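Local coordinates for envelope glycoprotein (Thogoto virus, PDB 5XEA) that probably attaches the virus to a host-cell receptor and then drives fusion of the viral envelope with the host membrane, at residues Ser322-Ala325 with Arg330-Gly333. Residues are numbered along the deposited sequence; the frame is centred on the assembly and turned at random.
Sequences SSIA and RLIG
L331 reaches I324 and A325 by holding CG anti to its own backbone N (chi1 174°), with CD2 as the leading methyl; I332 has CG1 beside its backbone N and anti to its carbonyl carbon (chi1 -72°), and a nearly extended chi2 of 168° carries CD1 forward to A325. The two side chains thus put one methyl each against the C-terminal part of the preceding helix. L331 CD2 meets the branch point of I324, 4.0 Å from CB, and lies 4.1 Å from I324 CG2, the two side chains crossing at a slant. CD2 of L331 also comes to 4.2 Å from A325 N, with A325 CB a little farther at 4.4 Å. Beside it, I332 CD1 makes the closest approach, 3.7 Å to A325 CB, with I332 CG1 following at 3.9 Å; isoleucine suits this site through its extended CG1-CD1 arm. Alanine suits its place because its single methyl points at the second helix and lets the backbones come near, the CA atoms of A325 and L331 being 5.7 Å apart. No hydrogen bond joins the segments; buried aliphatic surface does the work. A short connection links the long helix 282-327 to helix 331-335, which packs against its C-terminal part. The long helix belongs to the central bundle of a trimeric, gp64-like (class III) fusogen. Bulky, apolar I324 suits a buried site where three chains meet, serving L331, I324 of the second subunit and S323 of the third. Leucine's forked end lets one methyl reach I324 and A325, while L331 also touches T319 of the third subunit. S323 OG is hydrogen-bonded to D328 of the second subunit, which satisfies a buried hydroxyl near the interface. From strand 341-344 of the same chain, F344 packs on both A325 and I332.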
loop_
_atom_site.group_PDB
_atom_site.type_symbol
_atom_site.label_atom_id
_atom_site.label_comp_id
_atom_site.label_asym_id
_atom_site.label_seq_id
_atom_site.Cartn_x
_atom_site.Cartn_y
_atom_site.Cartn_z
ATOM N N SER B 322 32.922 -15.069 43.825
ATOM C CA SER B 322 34.272 -15.506 44.157
ATOM C C SER B 322 34.676 -15.059 45.563
ATOM O O SER B 322 35.376 -15.780 46.284
ATOM C CB SER B 322 35.227 -14.948 43.103
ATOM O OG SER B 322 36.493 -15.548 43.144
ATOM N N SER B 323 34.246 -13.866 45.961
ATOM C CA SER B 323 34.581 -13.336 47.267
ATOM C C SER B 323 33.745 -13.990 48.365
ATOM O O SER B 323 34.271 -14.303 49.439
ATOM C CB SER B 323 34.426 -11.817 47.244
ATOM O OG SER B 323 34.175 -11.319 48.532
ATOM N N ILE B 324 32.459 -14.247 48.119
ATOM C CA ILE B 324 31.634 -14.882 49.147
ATOM C C ILE B 324 31.975 -16.356 49.275
ATOM O O ILE B 324 31.956 -16.915 50.375
ATOM C CB ILE B 324 30.134 -14.709 48.849
ATOM C CG1 ILE B 324 29.814 -13.269 48.519
ATOM C CG2 ILE B 324 29.293 -15.180 50.054
ATOM C CD1 ILE B 324 28.529 -13.149 47.806
ATOM N N ALA B 325 32.247 -17.019 48.146
ATOM C CA ALA B 325 32.479 -18.459 48.139
ATOM C C ALA B 325 33.748 -18.856 48.894
ATOM O O ALA B 325 33.838 -19.995 49.365
ATOM C CB ALA B 325 32.544 -18.985 46.691
ATOM N N ARG B 330 29.930 -23.793 50.550
ATOM C CA ARG B 330 28.813 -24.532 49.966
ATOM C C ARG B 330 28.083 -23.742 48.880
ATOM O O ARG B 330 27.255 -24.319 48.170
ATOM C CB ARG B 330 27.818 -24.952 51.053
ATOM C CG ARG B 330 28.184 -26.266 51.752
ATOM C CD ARG B 330 27.351 -26.529 53.002
ATOM N NE ARG B 330 27.898 -25.846 54.173
ATOM C CZ ARG B 330 27.230 -24.971 54.921
ATOM N NH1 ARG B 330 25.975 -24.652 54.628
ATOM N NH2 ARG B 330 27.829 -24.394 55.957
ATOM N N LEU B 331 28.398 -22.453 48.732
ATOM C CA LEU B 331 27.672 -21.572 47.822
ATOM C C LEU B 331 27.734 -22.072 46.384
ATOM O O LEU B 331 26.707 -22.158 45.698
ATOM C CB LEU B 331 28.240 -20.152 47.917
ATOM C CG LEU B 331 27.661 -19.142 46.917
ATOM C CD1 LEU B 331 26.166 -19.039 47.074
ATOM C CD2 LEU B 331 28.286 -17.776 47.094
ATOM N N ILE B 332 28.933 -22.382 45.894
ATOM C CA ILE B 332 29.057 -22.759 44.486
ATOM C C ILE B 332 28.271 -24.033 44.211
ATOM O O ILE B 332 27.516 -24.120 43.226
ATOM C CB ILE B 332 30.541 -22.887 44.094
ATOM C CG1 ILE B 332 31.169 -21.492 44.021
ATOM C CG2 ILE B 332 30.692 -23.630 42.770
ATOM C CD1 ILE B 332 32.670 -21.500 43.920
ATOM N N GLY B 333 28.387 -25.016 45.103
ATOM C CA GLY B 333 27.591 -26.226 44.970
ATOM C C GLY B 333 26.104 -25.937 44.875
ATOM O O GLY B 333 25.381 -26.575 44.101
#